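Local coordinates for protein gluconate kinase (Lactobacillus acidophilus, PDB 3LL3) that probably transfers phosphate from ATP to a sugar or sugar acid, as an FGGY-family carbohydrate kinase that binds ATP and D-xylulose, at residues Pro420-Lys425 against Ala455-Val460; Ser243-Asn248 against Ser449-Phe454; Lys17-Asp22 against Ser429-Ala434; Gly375-Leu380 against Gln411-Ile416; Glu343-Trp348 against Tyr381-Asn386. All blocks are in the same frame, centred on the assembly; numbering follows the deposited sequence.

Interaction 1 (Pro420-Lys425 against Ala455-Val460); sequences PIVTMK and AQADKV
P420 opens the pairing with a light apolar touch, its CB lying 4.1 Å from V460 CG1. Beyond it strands 421-424 and 457-460 run antiparallel, their short axes at 145° and 4.4 Å apart at closest approach. I421 turns its side chain off this partner and contributes its backbone, I421 O receiving a CA-H...O contact from V460 CA at 3.3 Å. V422 forms a non-hydrogen-bonded pair with V460. Its CG1, anti to the backbone N (chi1 -178°), meets A457 CB at 3.5 Å and its CG2 lies near V460 CG1, so the two branches touch two residues of the facing strand. Both backbone polar atoms of T423 are bonded across the strands: T423 N donates almost straight to K459 O (2.8 Å), and T423 O accepts from D458 N (2.7 Å). One residue thus bonds to two successive ones opposite, and the register slips by one before M424 pairs with A457, the evidence for a beta bulge. With chi1 at 50°, T423 OG1 is swung toward the facing strand, where a water joins it to D458 OD2. The selenomethionine M424 folds back on itself, which brings CE to 3.4 Å from Q456 O. K425 N closes the series with a nearly linear bond to Q456 O (2.9 Å), while its aliphatic chain extends past the A457 carbonyl. Strand 457-461 is one of the two outermost strands, within this chain, of the C-terminal domain's mixed sheet; strand 421-424 lies between it and strand 396-400, and helix 407-417 packs against I421 and T423.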
# COMPACT_ATOMS: atom_id res chain seq x y z
N PRO A 420 -9.40 5.47 28.54
CA PRO A 420 -8.59 6.66 28.82
C PRO A 420 -7.09 6.36 28.76
O PRO A 420 -6.65 5.28 29.17
CB PRO A 420 -9.01 7.04 30.24
CG PRO A 420 -10.36 6.39 30.43
CD PRO A 420 -10.28 5.12 29.66
N ILE A 421 -6.33 7.33 28.26
CA ILE A 421 -4.88 7.23 28.20
C ILE A 421 -4.31 8.09 29.33
O ILE A 421 -4.62 9.29 29.44
CB ILE A 421 -4.35 7.74 26.83
CG1 ILE A 421 -4.87 6.86 25.67
CG2 ILE A 421 -2.83 7.90 26.85
CD1 ILE A 421 -4.21 5.52 25.59
N VAL A 422 -3.51 7.47 30.20
CA VAL A 422 -2.86 8.17 31.30
C VAL A 422 -1.37 8.29 31.08
O VAL A 422 -0.67 7.28 31.02
CB VAL A 422 -3.10 7.45 32.63
CG1 VAL A 422 -2.46 8.23 33.77
CG2 VAL A 422 -4.58 7.23 32.86
N THR A 423 -0.87 9.51 30.96
CA THR A 423 0.55 9.72 30.77
C THR A 423 1.19 9.86 32.14
O THR A 423 0.51 10.18 33.12
CB THR A 423 0.85 10.95 29.90
OG1 THR A 423 0.11 12.08 30.39
CG2 THR A 423 0.44 10.69 28.47
N MSE A 424 2.49 9.59 32.22
CA MSE A 424 3.17 9.49 33.51
C MSE A 424 4.19 10.59 33.67
O MSE A 424 4.77 11.06 32.69
CB MSE A 424 3.87 8.12 33.64
CG MSE A 424 3.00 6.95 33.21
SE MSE A 424 1.38 6.76 34.32
CE MSE A 424 2.30 6.57 36.07
N LYS A 425 4.42 11.00 34.91
CA LYS A 425 5.44 12.01 35.18
C LYS A 425 6.83 11.47 34.86
O LYS A 425 7.68 12.22 34.37
CB LYS A 425 5.34 12.52 36.62
CG LYS A 425 4.05 13.31 36.87
CD LYS A 425 3.97 13.89 38.29
CE LYS A 425 2.62 14.61 38.49
NZ LYS A 425 2.31 14.88 39.93
N ALA A 455 5.39 6.32 41.09
CA ALA A 455 5.02 6.27 39.69
C ALA A 455 3.74 7.06 39.55
O ALA A 455 2.66 6.48 39.56
CB ALA A 455 4.81 4.82 39.24
N GLN A 456 3.85 8.37 39.45
CA GLN A 456 2.66 9.21 39.44
C GLN A 456 2.18 9.59 38.04
O GLN A 456 2.97 9.77 37.11
CB GLN A 456 2.88 10.45 40.31
CG GLN A 456 3.03 10.11 41.78
CD GLN A 456 2.75 11.29 42.67
OE1 GLN A 456 1.76 12.01 42.49
NE2 GLN A 456 3.62 11.50 43.67
N ALA A 457 0.87 9.71 37.92
CA ALA A 457 0.20 10.07 36.68
C ALA A 457 0.29 11.57 36.41
O ALA A 457 0.27 12.38 37.33
CB ALA A 457 -1.25 9.65 36.77
N ASP A 458 0.38 11.94 35.14
CA ASP A 458 0.54 13.33 34.75
C ASP A 458 -0.74 13.89 34.14
O ASP A 458 -1.40 14.72 34.76
CB ASP A 458 1.69 13.51 33.76
CG ASP A 458 1.99 14.98 33.51
OD1 ASP A 458 1.75 15.78 34.42
OD2 ASP A 458 2.46 15.33 32.41
N LYS A 459 -1.06 13.44 32.93
CA LYS A 459 -2.26 13.89 32.21
C LYS A 459 -3.15 12.71 31.81
O LYS A 459 -2.64 11.61 31.57
CB LYS A 459 -1.87 14.68 30.96
CG LYS A 459 -1.83 16.19 31.16
CD LYS A 459 -0.42 16.72 31.27
CE LYS A 459 0.11 17.10 29.90
NZ LYS A 459 -0.17 18.52 29.60
N VAL A 460 -4.46 12.93 31.74
CA VAL A 460 -5.38 11.90 31.27
C VAL A 460 -6.07 12.37 29.98
O VAL A 460 -6.45 13.54 29.85
CB VAL A 460 -6.46 11.56 32.30
CG1 VAL A 460 -7.28 10.38 31.83
CG2 VAL A 460 -5.85 11.30 33.67
O HOH W 1 2.33 13.92 30.41

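Interaction 2 (Ser243-Asn248 against Ser449-Phe454); sequences STIGVN and SEIGQF
S449 meets N248 through a water that bridges their oxygens, N248 OD1 and S449 O, which are 4.5 Å apart; the water donates to S449 O at 2.8 Å and to N248 OD1 at 2.5 Å. I451 carries the contact. Its CG1 is anti to the backbone N (chi1 -160°), and the extended branch drives CD1 in to 3.4 Å from I245 O, with the same methyl 4.0 Å from I245 CG1. The two isoleucine side chains cross at about a right angle, while I451 CG2 slides alongside the amide of N248, 3.6 Å from its OD1. Cutting I451 back to alanine would remove CG1, CG2 and CD1 and is likely to leave the I245 side chain and its carbonyl without this apolar cover. What I451 packs on is a Schellman motif ending helix 239-245: N248 N bonds to I245 O, A249 N bonds to T244 O, and N248 is the C-prime residue with positive phi (64°). I451 also touches F436 of helix 429-441, the helix whose A433 meets I245. G452 presents only backbone, its CA lying 3.6 Å from N248 OD1, and CG and ND2 of the same amide lie just beyond. Across this 3-10 segment, 449-453, the polypeptide coils tightly, G452 N bonding back to S449 O. F454 N in turn bonds to I451 O.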
# COMPACT_ATOMS: atom_id res chain seq x y z
N SER A 243 9.12 -2.06 33.79
CA SER A 243 8.49 -0.99 33.04
C SER A 243 6.98 -0.97 33.24
O SER A 243 6.37 0.08 33.15
CB SER A 243 8.79 -1.12 31.54
OG SER A 243 10.13 -0.74 31.29
N THR A 244 6.39 -2.14 33.49
CA THR A 244 4.95 -2.25 33.72
C THR A 244 4.54 -1.78 35.12
O THR A 244 3.68 -0.87 35.27
CB THR A 244 4.45 -3.69 33.47
OG1 THR A 244 4.88 -4.13 32.18
CG2 THR A 244 2.92 -3.75 33.55
N ILE A 245 5.14 -2.36 36.16
CA ILE A 245 4.85 -1.86 37.50
C ILE A 245 5.39 -0.43 37.69
O ILE A 245 4.85 0.32 38.48
CB ILE A 245 5.35 -2.78 38.64
CG1 ILE A 245 6.87 -2.76 38.75
CG2 ILE A 245 4.83 -4.21 38.45
CD1 ILE A 245 7.40 -3.43 40.04
N GLY A 246 6.43 -0.06 36.94
CA GLY A 246 6.99 1.28 37.00
C GLY A 246 6.08 2.40 36.47
O GLY A 246 6.38 3.60 36.66
N VAL A 247 4.99 2.02 35.81
CA VAL A 247 3.96 2.97 35.39
C VAL A 247 2.67 2.72 36.16
O VAL A 247 1.58 3.15 35.77
CB VAL A 247 3.71 2.95 33.85
CG1 VAL A 247 4.98 3.35 33.09
CG2 VAL A 247 3.16 1.59 33.36
N ASN A 248 2.82 2.03 37.29
CA ASN A 248 1.71 1.74 38.19
C ASN A 248 0.63 0.86 37.59
O ASN A 248 -0.53 0.93 37.99
CB ASN A 248 1.07 3.03 38.71
CG ASN A 248 0.36 2.83 40.03
OD1 ASN A 248 0.70 1.91 40.78
ND2 ASN A 248 -0.63 3.67 40.33
N SER A 449 1.44 -2.16 45.56
CA SER A 449 0.60 -1.01 45.24
C SER A 449 1.21 0.29 45.71
O SER A 449 0.87 1.38 45.23
CB SER A 449 -0.80 -1.18 45.84
OG SER A 449 -0.75 -1.32 47.25
N GLU A 450 2.13 0.20 46.66
CA GLU A 450 2.73 1.41 47.19
C GLU A 450 3.61 2.12 46.15
O GLU A 450 3.97 3.27 46.33
CB GLU A 450 3.51 1.12 48.49
CG GLU A 450 2.62 0.60 49.62
CD GLU A 450 3.41 0.02 50.78
OE1 GLU A 450 4.59 0.41 50.95
OE2 GLU A 450 2.87 -0.82 51.53
N ILE A 451 3.96 1.43 45.07
CA ILE A 451 4.77 2.03 44.01
C ILE A 451 4.06 3.24 43.40
O ILE A 451 4.69 4.12 42.82
CB ILE A 451 5.12 1.02 42.90
CG1 ILE A 451 6.33 1.52 42.10
CG2 ILE A 451 3.91 0.78 41.98
CD1 ILE A 451 6.93 0.46 41.20
N GLY A 452 2.74 3.28 43.56
CA GLY A 452 1.94 4.40 43.10
C GLY A 452 2.41 5.75 43.61
O GLY A 452 2.20 6.77 42.97
N GLN A 453 3.06 5.77 44.76
CA GLN A 453 3.47 7.07 45.27
C GLN A 453 4.67 7.60 44.51
O GLN A 453 4.94 8.81 44.53
CB GLN A 453 3.74 7.04 46.78
CG GLN A 453 4.80 6.11 47.23
CD GLN A 453 4.91 6.10 48.74
OE1 GLN A 453 5.38 7.07 49.36
NE2 GLN A 453 4.48 4.99 49.36
N PHE A 454 5.36 6.71 43.81
CA PHE A 454 6.54 7.09 43.06
C PHE A 454 6.22 7.23 41.58
O PHE A 454 6.72 8.13 40.92
CB PHE A 454 7.65 6.06 43.30
CG PHE A 454 7.99 5.91 44.75
CD1 PHE A 454 8.69 6.91 45.41
CD2 PHE A 454 7.53 4.83 45.47
CE1 PHE A 454 8.97 6.80 46.75
CE2 PHE A 454 7.81 4.71 46.82
CZ PHE A 454 8.53 5.70 47.46
O HOH W 2 -0.58 1.27 42.86

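Interaction 3 (Lys17-Asp22 against Ser429-Ala434); sequences KGVLYD and SGTLAA
T431 OG1 has two partners: the hydroxyl of Y21 hydrogen-bonds to it across the contact, Y21 OH to T431 OG1 being 3.0 Å, and Q428 O makes a weak bond to it from the preceding turn. Either hydroxyl could be the donor between Y21 and T431. The Y21 side chain, whose CG is anti to the carbonyl carbon (chi1 -62°), reaches across from the strand to the helix and crosses the T431 side chain at about a right angle. T431 CB lies 3.5 Å from Y21 OH, while Y21 CE1 comes to 3.8 Å from T431 O. V19, two residues earlier on the same strand side, adds apolar cover: its CG2 is 3.5 Å from T431 OG1, and its CG1 rests over one face of the Y21 ring. A water completes the polar side, accepting from K17 NZ at 2.8 Å and from T431 N at 3.1 Å. K17 NZ is therefore multiply engaged, since it also forms a salt bridge with D10 and a hydrogen bond with Q428. V19 and Y21, on the side of the strand facing the helix, thus touch it directly, and K17 NZ reaches it through the water. The short strand and helix axes come within 9.0 Å at an angle of 49°. Such packing of a helix of the C-terminal domain on a hairpin strand of the N-terminal sheet fits the two-domain actin-like ATPase fold of FGGY kinases, with the side chain of K17 about 5 Å from the bound ATP.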
# COMPACT_ATOMS: atom_id res chain seq x y z
N LYS A 17 21.78 2.66 31.77
CA LYS A 17 21.53 3.93 32.45
C LYS A 17 21.45 3.69 33.94
O LYS A 17 20.82 2.74 34.39
CB LYS A 17 20.22 4.55 32.00
CG LYS A 17 19.87 4.34 30.56
CD LYS A 17 18.38 4.64 30.33
CE LYS A 17 17.51 4.00 31.42
NZ LYS A 17 16.17 3.58 30.92
N GLY A 18 22.07 4.56 34.72
CA GLY A 18 21.92 4.50 36.16
C GLY A 18 21.24 5.76 36.66
O GLY A 18 21.49 6.85 36.15
N VAL A 19 20.35 5.60 37.64
CA VAL A 19 19.71 6.74 38.26
C VAL A 19 19.95 6.66 39.77
O VAL A 19 19.77 5.61 40.38
CB VAL A 19 18.20 6.81 37.95
CG1 VAL A 19 17.57 8.03 38.62
CG2 VAL A 19 17.97 6.84 36.44
N LEU A 20 20.40 7.76 40.34
CA LEU A 20 20.61 7.87 41.78
C LEU A 20 19.36 8.48 42.40
O LEU A 20 18.91 9.54 41.98
CB LEU A 20 21.84 8.74 42.06
CG LEU A 20 22.25 9.02 43.52
CD1 LEU A 20 22.61 7.73 44.23
CD2 LEU A 20 23.41 10.00 43.57
N TYR A 21 18.78 7.79 43.38
CA TYR A 21 17.57 8.27 44.04
C TYR A 21 17.88 8.53 45.50
O TYR A 21 18.62 7.77 46.13
CB TYR A 21 16.44 7.23 43.96
CG TYR A 21 15.97 6.88 42.57
CD1 TYR A 21 16.51 5.78 41.89
CD2 TYR A 21 14.96 7.61 41.94
CE1 TYR A 21 16.09 5.45 40.63
CE2 TYR A 21 14.53 7.28 40.67
CZ TYR A 21 15.10 6.20 40.02
OH TYR A 21 14.68 5.85 38.75
N ASP A 22 17.31 9.59 46.06
CA ASP A 22 17.41 9.83 47.49
C ASP A 22 16.38 8.96 48.22
O ASP A 22 15.59 8.25 47.59
CB ASP A 22 17.29 11.32 47.86
CG ASP A 22 15.89 11.88 47.64
OD1 ASP A 22 14.90 11.12 47.73
OD2 ASP A 22 15.79 13.11 47.40
N SER A 429 10.47 4.37 33.81
CA SER A 429 9.72 3.49 34.68
C SER A 429 10.54 2.32 35.21
O SER A 429 10.31 1.86 36.32
CB SER A 429 8.51 2.95 33.93
OG SER A 429 8.95 2.28 32.77
N GLY A 430 11.50 1.84 34.41
CA GLY A 430 12.29 0.67 34.76
C GLY A 430 13.24 0.86 35.94
O GLY A 430 13.24 0.05 36.87
N THR A 431 14.08 1.90 35.91
CA THR A 431 14.90 2.20 37.07
C THR A 431 14.07 2.61 38.28
O THR A 431 14.44 2.31 39.41
CB THR A 431 15.99 3.26 36.79
OG1 THR A 431 15.38 4.43 36.26
CG2 THR A 431 17.01 2.74 35.80
N LEU A 432 12.95 3.29 38.05
CA LEU A 432 12.05 3.67 39.13
C LEU A 432 11.57 2.42 39.87
O LEU A 432 11.60 2.36 41.10
CB LEU A 432 10.84 4.44 38.58
CG LEU A 432 9.80 4.95 39.57
CD1 LEU A 432 9.02 6.13 39.00
CD2 LEU A 432 8.86 3.84 39.99
N ALA A 433 11.10 1.43 39.12
CA ALA A 433 10.59 0.21 39.74
C ALA A 433 11.72 -0.63 40.33
O ALA A 433 11.52 -1.31 41.32
CB ALA A 433 9.73 -0.59 38.76
N ALA A 434 12.91 -0.56 39.73
CA ALA A 434 14.08 -1.20 40.33
C ALA A 434 14.37 -0.57 41.68
O ALA A 434 14.62 -1.27 42.65
CB ALA A 434 15.31 -1.09 39.43
O HOH W 3 14.49 2.74 33.00

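Interaction 4 (Gly375-Leu380 against Gln411-Ile416); sequences GIIFNL and QLCANI
I377 and I416 bury the bulk of this interface, with F378 third. I377 CG2 and I416 CD1 stand 3.4 Å apart, closer than usual van der Waals contact, and the same I416 methyl lies 3.7 Å from I377 CB. The two isoleucines are therefore tightly interlocked. In I377, CG1 is anti to the carbonyl carbon (chi1 -60°) and the chain is extended beyond it, which carries CD1 onto the other helix. There CD1 sits 3.7 Å from L412 CB and 3.9 Å from C413 SG. A single side chain of helix 365-388 thus faces L412 and C413, and I416 one turn later, which form the near side of helix 407-417. I416 has a second role, since it also packs on F378: its CG2 lies 3.9 Å from F378 CD1, and its CD1 sits over one face of the ring, offset toward the rim. The F378 and I416 side chains meet at about a right angle. No hydrogen bond joins the two segments; the contact is wholly apolar and all five participants are buried. Within these segments the helix axes cross at a signed angle of -46°, 10.1 Å apart at closest approach. Helix 465-485 packs on the same side chains, with Y471 against L412 and I416, and L474 and Y478 against F378. Strand 421-424 closes in on helix 407-417 through I421, which touches C413 and A414.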
# COMPACT_ATOMS: atom_id res chain seq x y z
N GLY A 375 -2.09 3.72 11.45
CA GLY A 375 -1.69 2.34 11.27
C GLY A 375 -0.79 1.86 12.39
O GLY A 375 -0.94 0.74 12.91
N ILE A 376 0.18 2.70 12.76
CA ILE A 376 1.08 2.38 13.86
C ILE A 376 0.25 2.06 15.11
O ILE A 376 0.44 1.04 15.74
CB ILE A 376 2.07 3.53 14.13
CG1 ILE A 376 3.18 3.51 13.08
CG2 ILE A 376 2.70 3.38 15.52
CD1 ILE A 376 3.99 4.78 13.03
N ILE A 377 -0.73 2.92 15.40
CA ILE A 377 -1.57 2.76 16.59
C ILE A 377 -2.54 1.58 16.46
O ILE A 377 -2.80 0.88 17.44
CB ILE A 377 -2.37 4.06 16.85
CG1 ILE A 377 -1.41 5.22 17.07
CG2 ILE A 377 -3.31 3.91 18.06
CD1 ILE A 377 -2.13 6.57 17.35
N PHE A 378 -3.11 1.40 15.26
CA PHE A 378 -4.00 0.27 15.00
C PHE A 378 -3.26 -1.06 15.28
O PHE A 378 -3.82 -2.00 15.84
CB PHE A 378 -4.49 0.27 13.54
CG PHE A 378 -5.76 1.06 13.30
CD1 PHE A 378 -6.81 1.03 14.21
CD2 PHE A 378 -5.91 1.79 12.13
CE1 PHE A 378 -7.98 1.73 13.97
CE2 PHE A 378 -7.08 2.49 11.87
CZ PHE A 378 -8.12 2.46 12.79
N ASN A 379 -2.00 -1.13 14.87
CA ASN A 379 -1.21 -2.34 15.05
C ASN A 379 -1.07 -2.64 16.55
O ASN A 379 -1.25 -3.78 16.99
CB ASN A 379 0.16 -2.13 14.39
CG ASN A 379 1.07 -3.35 14.48
OD1 ASN A 379 2.26 -3.22 14.78
ND2 ASN A 379 0.52 -4.53 14.20
N LEU A 380 -0.77 -1.61 17.33
CA LEU A 380 -0.69 -1.71 18.78
C LEU A 380 -2.03 -2.10 19.40
O LEU A 380 -2.08 -2.83 20.38
CB LEU A 380 -0.21 -0.38 19.38
CG LEU A 380 1.28 -0.05 19.17
CD1 LEU A 380 1.53 1.47 19.27
CD2 LEU A 380 2.17 -0.81 20.12
N GLN A 411 -4.22 11.53 22.13
CA GLN A 411 -5.66 11.52 21.95
C GLN A 411 -6.10 10.48 20.94
O GLN A 411 -7.15 9.84 21.08
CB GLN A 411 -6.16 12.92 21.52
CG GLN A 411 -7.67 13.01 21.45
CD GLN A 411 -8.31 12.82 22.82
OE1 GLN A 411 -9.23 12.01 22.99
NE2 GLN A 411 -7.81 13.54 23.81
N LEU A 412 -5.29 10.34 19.90
CA LEU A 412 -5.57 9.34 18.88
C LEU A 412 -5.57 7.93 19.50
O LEU A 412 -6.42 7.09 19.18
CB LEU A 412 -4.51 9.42 17.78
CG LEU A 412 -5.08 9.42 16.37
CD1 LEU A 412 -4.02 9.78 15.36
CD2 LEU A 412 -5.60 8.04 16.11
N CYS A 413 -4.62 7.68 20.39
CA CYS A 413 -4.58 6.38 21.09
C CYS A 413 -5.85 6.18 21.89
O CYS A 413 -6.46 5.12 21.86
CB CYS A 413 -3.38 6.31 22.04
SG CYS A 413 -1.79 6.05 21.21
N ALA A 414 -6.23 7.22 22.63
CA ALA A 414 -7.47 7.19 23.41
C ALA A 414 -8.66 6.86 22.51
O ALA A 414 -9.51 6.04 22.87
CB ALA A 414 -7.69 8.54 24.09
N ASN A 415 -8.74 7.53 21.37
CA ASN A 415 -9.84 7.33 20.43
C ASN A 415 -9.88 5.93 19.77
O ASN A 415 -10.97 5.38 19.56
CB ASN A 415 -9.80 8.42 19.35
CG ASN A 415 -10.07 9.81 19.93
OD1 ASN A 415 -10.49 9.94 21.07
ND2 ASN A 415 -9.82 10.84 19.13
N ILE A 416 -8.71 5.38 19.45
CA ILE A 416 -8.61 4.04 18.88
C ILE A 416 -8.79 2.93 19.91
O ILE A 416 -9.57 2.00 19.69
CB ILE A 416 -7.27 3.86 18.12
CG1 ILE A 416 -7.32 4.66 16.81
CG2 ILE A 416 -6.99 2.38 17.86
CD1 ILE A 416 -5.98 4.74 16.11

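Interaction 5 (Glu343-Trp348 against Tyr381-Asn386); sequences ERAPIW and YDAASN. With DXP (1-deoxy-D-xylulose-5-phosphate), chain D; XUL (D-xylulose), chain E.
The D-xylulose pocket and the site of 1-deoxy-D-xylulose-5-phosphate share loop 343-348, whose P346 sets it against helix 365-388. P346 follows a cis peptide bond, and the P346 and D382 side chains cross at about a right angle, with P346 CG 3.3 Å from D382 OD2. The proline CB meets A383 CB at 4.0 Å and N386 ND2 at 3.5 Å, and A345 CB adds a touch on A383 CB. D382 OD2 is also held by a salt bridge to R482. Two residues earlier, R344 faces the ligands. R344 NH1 donates to XUL O3 at 2.7 Å with a fairly straight bond (158°), and the sugar hydroxyl lies at the edge of the guanidinium near its plane. The chain bends at chi3 (-67°), and NE hydrogen-bonds to N297. The phosphate of DXP lies beside the R344 side chain, and its O3P is 3.3 Å from E343 C. R344 N is held by E343 OE1 at 2.6 Å, through the anti lone pair of that oxygen, while OE1 also accepts from N297 N. W348 N bonds back to R344 O, and the W348 ring lies over A345 N and R344 C. A serine in place of R344 would probably leave XUL O3 without its guanidinium donor and N297 without the NE bond. The loop lies between strand 289-296, where P295 touches R344, A345 and W348, and helix 365-388, whose N379 also borders P346.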
# COMPACT_ATOMS: atom_id res chain seq x y z
N GLU A 343 7.42 -8.27 11.83
CA GLU A 343 6.71 -7.94 13.07
C GLU A 343 6.65 -9.09 14.06
O GLU A 343 6.51 -10.26 13.66
CB GLU A 343 5.29 -7.44 12.74
CG GLU A 343 4.52 -6.90 13.94
CD GLU A 343 5.32 -5.87 14.72
OE1 GLU A 343 6.25 -6.26 15.49
OE2 GLU A 343 5.03 -4.67 14.57
N ARG A 344 6.76 -8.77 15.35
CA ARG A 344 6.48 -9.73 16.39
C ARG A 344 4.98 -9.64 16.70
O ARG A 344 4.18 -9.90 15.82
CB ARG A 344 7.43 -9.54 17.60
CG ARG A 344 8.83 -10.07 17.27
CD ARG A 344 9.89 -9.78 18.34
NE ARG A 344 10.16 -8.35 18.42
CZ ARG A 344 10.61 -7.73 19.51
NH1 ARG A 344 10.84 -8.42 20.62
NH2 ARG A 344 10.81 -6.42 19.50
N ALA A 345 4.57 -9.28 17.91
CA ALA A 345 3.14 -9.12 18.14
C ALA A 345 2.64 -7.97 17.27
O ALA A 345 3.37 -7.00 17.11
CB ALA A 345 2.84 -8.82 19.60
N PRO A 346 1.41 -8.08 16.72
CA PRO A 346 0.49 -9.21 16.89
C PRO A 346 0.58 -10.33 15.83
O PRO A 346 0.01 -11.40 16.07
CB PRO A 346 -0.87 -8.53 16.80
CG PRO A 346 -0.65 -7.51 15.72
CD PRO A 346 0.80 -7.03 15.89
N ILE A 347 1.27 -10.13 14.72
CA ILE A 347 1.23 -11.12 13.63
C ILE A 347 2.35 -12.18 13.64
O ILE A 347 2.23 -13.20 12.98
CB ILE A 347 1.17 -10.45 12.25
CG1 ILE A 347 2.39 -9.58 12.01
CG2 ILE A 347 -0.10 -9.61 12.10
CD1 ILE A 347 2.55 -9.16 10.55
N TRP A 348 3.44 -11.91 14.36
CA TRP A 348 4.54 -12.87 14.47
C TRP A 348 4.95 -13.41 13.10
O TRP A 348 4.92 -14.62 12.86
CB TRP A 348 4.20 -14.00 15.47
CG TRP A 348 4.02 -13.47 16.88
CD1 TRP A 348 2.84 -13.19 17.52
CD2 TRP A 348 5.06 -13.14 17.81
NE1 TRP A 348 3.08 -12.70 18.79
CE2 TRP A 348 4.44 -12.66 18.99
CE3 TRP A 348 6.46 -13.18 17.76
CZ2 TRP A 348 5.16 -12.23 20.10
CZ3 TRP A 348 7.18 -12.77 18.87
CH2 TRP A 348 6.53 -12.30 20.03
N TYR A 381 -3.12 -1.59 18.83
CA TYR A 381 -4.44 -1.92 19.35
C TYR A 381 -4.79 -3.35 19.01
O TYR A 381 -5.51 -4.02 19.75
CB TYR A 381 -5.48 -0.97 18.79
CG TYR A 381 -6.89 -1.27 19.23
CD1 TYR A 381 -7.28 -1.16 20.56
CD2 TYR A 381 -7.85 -1.65 18.31
CE1 TYR A 381 -8.58 -1.42 20.96
CE2 TYR A 381 -9.14 -1.91 18.68
CZ TYR A 381 -9.52 -1.79 20.00
OH TYR A 381 -10.83 -2.05 20.36
N ASP A 382 -4.28 -3.80 17.87
CA ASP A 382 -4.42 -5.18 17.41
C ASP A 382 -3.75 -6.11 18.45
O ASP A 382 -4.33 -7.11 18.89
CB ASP A 382 -3.76 -5.30 16.03
CG ASP A 382 -3.97 -6.65 15.35
OD1 ASP A 382 -4.62 -7.54 15.94
OD2 ASP A 382 -3.50 -6.83 14.21
N ALA A 383 -2.53 -5.76 18.85
CA ALA A 383 -1.81 -6.56 19.85
C ALA A 383 -2.52 -6.48 21.20
O ALA A 383 -2.76 -7.49 21.83
CB ALA A 383 -0.36 -6.12 19.98
N ALA A 384 -2.89 -5.28 21.63
CA ALA A 384 -3.64 -5.11 22.88
C ALA A 384 -4.92 -5.95 22.91
O ALA A 384 -5.25 -6.56 23.92
CB ALA A 384 -3.97 -3.64 23.10
N SER A 385 -5.65 -5.96 21.81
CA SER A 385 -6.91 -6.69 21.71
C SER A 385 -6.74 -8.20 21.86
O SER A 385 -7.65 -8.89 22.32
CB SER A 385 -7.60 -6.38 20.37
OG SER A 385 -8.00 -5.01 20.30
N ASN A 386 -5.59 -8.73 21.45
CA ASN A 386 -5.29 -10.14 21.68
C ASN A 386 -5.22 -10.46 23.17
O ASN A 386 -5.67 -11.52 23.60
CB ASN A 386 -3.97 -10.54 21.01
CG ASN A 386 -4.07 -10.61 19.51
OD1 ASN A 386 -5.17 -10.71 18.96
ND2 ASN A 386 -2.93 -10.56 18.83
C1 DXP D . 15.09 -10.61 8.29
C2 DXP D . 14.91 -9.10 8.62
C3 DXP D . 15.03 -8.69 10.11
C4 DXP D . 14.00 -9.54 10.90
C5 DXP D . 13.49 -9.19 12.32
O2 DXP D . 14.36 -8.39 7.85
O3 DXP D . 15.03 -7.33 10.27
O4 DXP D . 12.99 -9.90 10.03
O5 DXP D . 12.10 -9.26 12.54
P DXP D . 11.31 -9.93 13.84
O2P DXP D . 11.21 -11.51 13.63
O1P DXP D . 11.95 -9.39 15.20
O3P DXP D . 9.94 -9.59 13.81
C1 XUL E . 10.09 -8.04 26.38
C2 XUL E . 10.63 -8.74 25.11
C3 XUL E . 11.80 -8.11 24.32
C4 XUL E . 12.59 -7.00 25.04
C5 XUL E . 13.47 -7.50 26.20
O1 XUL E . 8.77 -7.61 26.16
O2 XUL E . 10.09 -9.75 24.72
O3 XUL E . 11.31 -7.54 23.13
O4 XUL E . 13.41 -6.37 24.08
O5 XUL E . 14.52 -6.61 26.46

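Interactions 3, 4 and 5 are buried, whereas interactions 1 and 2 are only partly so and run out to the surface at their edges. Chemistry follows place: interaction 1 is backbone bonding at a sheet edge, interaction 4 wholly apolar helix packing, interaction 5 proline packing behind a ligand loop, and interactions 2 and 3 mix apolar contact with water bridges. Helix 365-388 serves both interactions 4 and 5, which touch at N379 and P346. Interactions 1, 2 and 3 touch one another around A455, S429 and L432, and the chain running from helix 429-441 through 449-454 to strand 457-461 links them. Interactions 3 and 5 lie on opposite sides of the chain's centre.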